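PDB 3U3G: ribonuclease H from Uncultured organism, which probably cleaves the RNA strand of RNA/DNA hybrids, as a ribonuclease H of type 1. Local coordinates for residues E73-S78 and V115-P120; I5-G10 and E122-A127. All blocks are in the same frame, centred on the assembly; numbering follows the deposited sequence.

Overall arrangement
From the N terminus, the chain first lays down strand 3-12, which supplies residues 5-10 of contact 2. Strands 17-26 and 32-41 then build the antiparallel side of the sheet. After helix 45-60, strand 71-76 joins the other edge of strand 3-12. Two helices, 79-85 and 94-110, lead on to strand 115-118. Contact 1 closes this helical excursion by pairing 73-78 with 115-120. Contact 2 closes a much longer loop, from 5-10 to 122-127, and contact 1 lies wholly within it. The two contacts touch, because strands 3-12 and 71-76 are neighbours. Contact 1 ties edge strand 115-118 to strand 71-76; contact 2 ties the start of helix 125-139 to central strand 3-12.

Contact 1 (E73-S78 and V115-P120); sequences EVRMDS and VFVHIP
V74 and F116 sit side by side on one face of a parallel strand pair, with V74 CB 4.0 Å from F116 CD1. M76 adds a Met-aromatic contact on this face: its SD lies 5.5 Å from the centroid of the F116 ring, at an oblique angle. L53 of helix 45-60 touches V74, M76 and F116. V74 and M76 are buried, so this is the tightly packed side. Four backbone hydrogen bonds join the strands. V74 N gives a bond of 2.8 Å to V115 O, and V117 N one of the same length to V74 O. M76 N then binds V117 O, and I119 N binds M76 O.

Strands 71-76 and 115-118 are parallel neighbours in the mixed sheet of the RNase H fold. The chain between them is largely helical. Strand 115-118 forms the sheet edge within this chain.

The other face carries E73, R75, V115 and V117. It is more polar and more open to solvent, and V115 is exposed. With chi1 at 174°, the E73 chain runs out extended and carries the carboxylate past V117, whose CG2 lies 3.5 Å from E73 CD. R75 NE binds E73 OE2 in a salt bridge of 2.7 Å, close to the guanidinium plane and on the anti side of the carboxylate. This bond probably limits rotation of both groups. I119 crosses R75 at about a right angle, with its CD1 3.8 Å from R75 CB. Where the pair ends, the polar end of D77 is held by N124.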
loop_
_atom_site.group_PDB
_atom_site.type_symbol
_atom_site.label_atom_id
_atom_site.label_comp_id
_atom_site.label_asym_id
_atom_site.label_seq_id
_atom_site.Cartn_x
_atom_site.Cartn_y
_atom_site.Cartn_z
ATOM N N GLU A 73 0.621 -10.782 3.331
ATOM C CA GLU A 73 1.885 -10.090 3.538
ATOM C C GLU A 73 1.885 -8.845 2.658
ATOM O O GLU A 73 1.517 -8.922 1.479
ATOM C CB GLU A 73 3.028 -11.030 3.146
ATOM C CG GLU A 73 4.423 -10.441 3.160
ATOM C CD GLU A 73 5.473 -11.512 2.972
ATOM O OE1 GLU A 73 5.503 -12.464 3.777
ATOM O OE2 GLU A 73 6.346 -11.339 2.111
ATOM N N VAL A 74 2.319 -7.718 3.221
ATOM C CA VAL A 74 2.463 -6.467 2.473
ATOM C C VAL A 74 3.938 -6.116 2.360
ATOM O O VAL A 74 4.647 -6.086 3.374
ATOM C CB VAL A 74 1.733 -5.305 3.176
ATOM C CG1 VAL A 74 2.084 -3.980 2.490
ATOM C CG2 VAL A 74 0.241 -5.527 3.166
ATOM N N ARG A 75 4.410 -6.008 1.124
ATOM C CA ARG A 75 5.792 -5.669 0.804
ATOM C C ARG A 75 5.905 -4.221 0.357
ATOM O O ARG A 75 5.130 -3.754 -0.479
ATOM C CB ARG A 75 6.316 -6.595 -0.293
ATOM C CG ARG A 75 6.340 -8.043 0.166
ATOM C CD ARG A 75 6.737 -9.020 -0.927
ATOM N NE ARG A 75 6.760 -10.385 -0.393
ATOM C CZ ARG A 75 7.106 -11.458 -1.096
ATOM N NH1 ARG A 75 7.456 -11.332 -2.366
ATOM N NH2 ARG A 75 7.009 -12.664 -0.541
ATOM N N MET A 76 6.823 -3.489 0.977
ATOM C CA MET A 76 7.018 -2.079 0.674
ATOM C C MET A 76 8.501 -1.822 0.545
ATOM O O MET A 76 9.294 -2.384 1.298
ATOM C CB MET A 76 6.494 -1.232 1.829
ATOM C CG MET A 76 5.035 -1.464 2.155
ATOM S SD MET A 76 4.486 -0.490 3.562
ATOM C CE MET A 76 3.669 0.879 2.752
ATOM N N ASP A 77 8.871 -0.876 -0.311
ATOM C CA ASP A 77 10.275 -0.527 -0.439
ATOM C C ASP A 77 10.717 0.645 0.435
ATOM O O ASP A 77 11.906 0.970 0.471
ATOM C CB ASP A 77 10.698 -0.360 -1.911
ATOM C CG ASP A 77 10.083 0.865 -2.581
ATOM O OD1 ASP A 77 8.860 1.046 -2.448
ATOM O OD2 ASP A 77 10.713 1.381 -3.538
ATOM N N SER A 78 9.857 1.046 1.361
ATOM C CA SER A 78 10.234 2.044 2.356
ATOM C C SER A 78 10.459 1.354 3.699
ATOM O O SER A 78 9.510 0.912 4.342
ATOM C CB SER A 78 9.125 3.092 2.504
ATOM O OG SER A 78 9.346 3.897 3.657
ATOM N N VAL A 115 1.250 -9.269 7.855
ATOM C CA VAL A 115 2.636 -8.918 8.151
ATOM C C VAL A 115 3.208 -7.978 7.111
ATOM O O VAL A 115 2.726 -7.929 5.981
ATOM C CB VAL A 115 3.550 -10.129 8.308
ATOM C CG1 VAL A 115 3.097 -10.985 9.472
ATOM C CG2 VAL A 115 3.597 -10.931 7.040
ATOM N N PHE A 116 4.136 -7.138 7.542
ATOM C CA PHE A 116 4.826 -6.193 6.670
ATOM C C PHE A 116 6.264 -6.642 6.425
ATOM O O PHE A 116 6.940 -7.142 7.341
ATOM C CB PHE A 116 4.842 -4.803 7.310
ATOM C CG PHE A 116 3.483 -4.171 7.424
ATOM C CD1 PHE A 116 3.033 -3.306 6.436
ATOM C CD2 PHE A 116 2.717 -4.332 8.566
ATOM C CE1 PHE A 116 1.776 -2.730 6.526
ATOM C CE2 PHE A 116 1.441 -3.772 8.646
ATOM C CZ PHE A 116 0.984 -2.977 7.618
ATOM N N VAL A 117 6.740 -6.445 5.201
ATOM C CA VAL A 117 8.081 -6.847 4.811
ATOM C C VAL A 117 8.740 -5.743 3.999
ATOM O O VAL A 117 8.157 -5.242 3.038
ATOM C CB VAL A 117 8.050 -8.126 3.950
ATOM C CG1 VAL A 117 9.431 -8.449 3.402
ATOM C CG2 VAL A 117 7.527 -9.300 4.767
ATOM N N HIS A 118 9.940 -5.343 4.404
ATOM C CA HIS A 118 10.714 -4.347 3.670
ATOM C C HIS A 118 11.478 -5.026 2.536
ATOM O O HIS A 118 12.167 -6.015 2.764
ATOM C CB HIS A 118 11.685 -3.623 4.612
ATOM C CG HIS A 118 12.785 -2.890 3.912
ATOM N ND1 HIS A 118 12.557 -1.935 2.946
ATOM C CD2 HIS A 118 14.114 -2.853 4.166
ATOM C CE1 HIS A 118 13.719 -1.473 2.512
ATOM N NE2 HIS A 118 14.671 -1.965 3.281
ATOM N N ILE A 119 11.208 -4.611 1.304
ATOM C CA ILE A 119 11.916 -5.126 0.129
ATOM C C ILE A 119 12.733 -3.998 -0.523
ATOM O O ILE A 119 12.406 -2.826 -0.378
ATOM C CB ILE A 119 10.908 -5.713 -0.900
ATOM C CG1 ILE A 119 9.877 -4.647 -1.307
ATOM C CG2 ILE A 119 10.214 -6.921 -0.297
ATOM C CD1 ILE A 119 8.998 -5.052 -2.500
ATOM N N PRO A 120 13.747 -4.354 -1.326
ATOM C CA PRO A 120 14.494 -3.384 -2.139
ATOM C C PRO A 120 13.627 -2.658 -3.174
ATOM O O PRO A 120 12.669 -3.228 -3.689
ATOM C CB PRO A 120 15.535 -4.255 -2.856
ATOM C CG PRO A 120 15.642 -5.491 -2.043
ATOM C CD PRO A 120 14.298 -5.713 -1.423
#

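Contact 2 (I5-G10 and E122-A127); sequences IIYTDG and EKNARA
N124 makes the one hydrogen bond between these segments: its ND2 gives a nearly straight bond (3.0 Å, 164°) to T8 O. T8 O lies in the amide plane of N124, while the donor stands above the carbonyl plane of T8. The side chain reaches the strand because CG is anti to the backbone N (chi1 -151°). ND2 also donates to D77 OD1, so two acceptors fix the turn of the amide. Replacing N124 by an alanine is likely to leave T8 O and D77 OD1 without their shared donor and to open a gap beside Y7.

The remaining contacts are van der Waals. N124 OD1 lies 3.4 Å from Y7 CB and meets the Y7 ring at its edge. Ring and amide planes are 35° apart. A127 turns its methyl toward the strand, placing CB 3.7 Å from D9 CB. D9 lies close to E49 and D77, consistent with the acidic cluster of the RNase H fold.

N124 is at the N-cap position, but its side chain makes no capping bond. The contact sets the start of helix 125-139 against central strand 3-12. Strands 17-26 and 71-76 flank this strand, and helix 45-60 packs against I6 and T8.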
loop_
_atom_site.group_PDB
_atom_site.type_symbol
_atom_site.label_atom_id
_atom_site.label_comp_id
_atom_site.label_asym_id
_atom_site.label_seq_id
_atom_site.Cartn_x
_atom_site.Cartn_y
_atom_site.Cartn_z
ATOM N N ILE A 5 -0.032 -11.926 -1.382
ATOM C CA ILE A 5 1.117 -11.035 -1.285
ATOM C C ILE A 5 0.771 -9.705 -1.936
ATOM O O ILE A 5 0.347 -9.659 -3.100
ATOM C CB ILE A 5 2.367 -11.638 -1.984
ATOM C CG1 ILE A 5 2.732 -12.982 -1.344
ATOM C CG2 ILE A 5 3.552 -10.667 -1.883
ATOM C CD1 ILE A 5 3.714 -13.786 -2.159
ATOM N N ILE A 6 0.922 -8.626 -1.178
ATOM C CA ILE A 6 0.545 -7.291 -1.618
ATOM C C ILE A 6 1.804 -6.441 -1.729
ATOM O O ILE A 6 2.684 -6.536 -0.869
ATOM C CB ILE A 6 -0.407 -6.633 -0.598
ATOM C CG1 ILE A 6 -1.691 -7.453 -0.430
ATOM C CG2 ILE A 6 -0.747 -5.211 -1.028
ATOM C CD1 ILE A 6 -2.578 -6.990 0.714
ATOM N N TYR A 7 1.956 -5.714 -2.834
ATOM C CA TYR A 7 2.973 -4.666 -2.952
ATOM C C TYR A 7 2.252 -3.334 -3.043
ATOM O O TYR A 7 1.291 -3.197 -3.811
ATOM C CB TYR A 7 3.792 -4.829 -4.238
ATOM C CG TYR A 7 4.455 -6.177 -4.393
ATOM C CD1 TYR A 7 3.699 -7.316 -4.672
ATOM C CD2 TYR A 7 5.809 -6.335 -4.118
ATOM C CE1 TYR A 7 4.304 -8.563 -4.827
ATOM C CE2 TYR A 7 6.418 -7.579 -4.254
ATOM C CZ TYR A 7 5.656 -8.687 -4.552
ATOM O OH TYR A 7 6.243 -9.949 -4.623
ATOM N N THR A 8 2.720 -2.341 -2.306
ATOM C CA THR A 8 2.133 -1.014 -2.440
ATOM C C THR A 8 3.185 0.037 -2.696
ATOM O O THR A 8 4.338 -0.116 -2.286
ATOM C CB THR A 8 1.296 -0.588 -1.213
ATOM O OG1 THR A 8 2.159 -0.385 -0.085
ATOM C CG2 THR A 8 0.243 -1.647 -0.864
ATOM N N ASP A 9 2.778 1.108 -3.358
ATOM C CA ASP A 9 3.605 2.300 -3.485
ATOM C C ASP A 9 2.683 3.502 -3.671
ATOM O O ASP A 9 1.543 3.378 -4.146
ATOM C CB ASP A 9 4.558 2.164 -4.688
ATOM C CG ASP A 9 5.746 3.125 -4.627
ATOM O OD1 ASP A 9 6.011 3.725 -3.565
ATOM O OD2 ASP A 9 6.435 3.268 -5.661
ATOM N N GLY A 10 3.175 4.673 -3.287
ATOM C CA GLY A 10 2.490 5.923 -3.554
ATOM C C GLY A 10 3.527 6.982 -3.836
ATOM O O GLY A 10 4.654 6.903 -3.350
ATOM N N GLU A 122 14.098 -2.041 -6.273
ATOM C CA GLU A 122 14.053 -2.813 -7.516
ATOM C C GLU A 122 12.915 -3.828 -7.524
ATOM O O GLU A 122 12.418 -4.211 -8.581
ATOM C CB GLU A 122 15.384 -3.543 -7.737
ATOM C CG GLU A 122 16.576 -2.624 -7.999
ATOM C CD GLU A 122 16.897 -1.712 -6.822
ATOM O OE1 GLU A 122 16.795 -2.164 -5.658
ATOM O OE2 GLU A 122 17.295 -0.551 -7.065
ATOM N N LYS A 123 12.620 -4.388 -6.357
ATOM C CA LYS A 123 11.583 -5.401 -6.246
ATOM C C LYS A 123 10.174 -4.796 -6.258
ATOM O O LYS A 123 9.191 -5.519 -6.335
ATOM C CB LYS A 123 11.786 -6.234 -4.981
ATOM C CG LYS A 123 12.996 -7.155 -5.035
ATOM C CD LYS A 123 12.779 -8.296 -6.014
ATOM C CE LYS A 123 12.101 -9.478 -5.339
ATOM N NZ LYS A 123 12.449 -10.773 -5.994
ATOM N N ASN A 124 10.075 -3.476 -6.128
ATOM C CA ASN A 124 8.767 -2.828 -6.124
ATOM C C ASN A 124 8.458 -2.033 -7.398
ATOM O O ASN A 124 7.607 -1.132 -7.392
ATOM C CB ASN A 124 8.617 -1.940 -4.887
ATOM C CG ASN A 124 7.172 -1.810 -4.433
ATOM O OD1 ASN A 124 6.347 -2.676 -4.723
ATOM N ND2 ASN A 124 6.910 -0.827 -3.579
ATOM N N ALA A 125 9.110 -2.393 -8.504
ATOM C CA ALA A 125 9.003 -1.608 -9.723
ATOM C C ALA A 125 7.595 -1.600 -10.322
ATOM O O ALA A 125 7.160 -0.588 -10.850
ATOM C CB ALA A 125 10.026 -2.063 -10.758
ATOM N N ARG A 126 6.854 -2.694 -10.176
ATOM C CA ARG A 126 5.505 -2.749 -10.739
ATOM C C ARG A 126 4.569 -1.719 -10.085
ATOM O O ARG A 126 3.891 -0.949 -10.769
ATOM C CB ARG A 126 4.906 -4.147 -10.590
ATOM C CG ARG A 126 5.418 -5.167 -11.589
ATOM C CD ARG A 126 4.844 -6.540 -11.279
ATOM N NE ARG A 126 3.408 -6.623 -11.548
ATOM C CZ ARG A 126 2.686 -7.725 -11.360
ATOM N NH1 ARG A 126 3.221 -8.750 -10.712
ATOM N NH2 ARG A 126 1.404 -7.765 -11.715
ATOM N N ALA A 127 4.544 -1.713 -8.756
ATOM C CA ALA A 127 3.717 -0.747 -8.034
ATOM C C ALA A 127 4.123 0.684 -8.374
ATOM O O ALA A 127 3.274 1.565 -8.477
ATOM C CB ALA A 127 3.779 -0.998 -6.541
#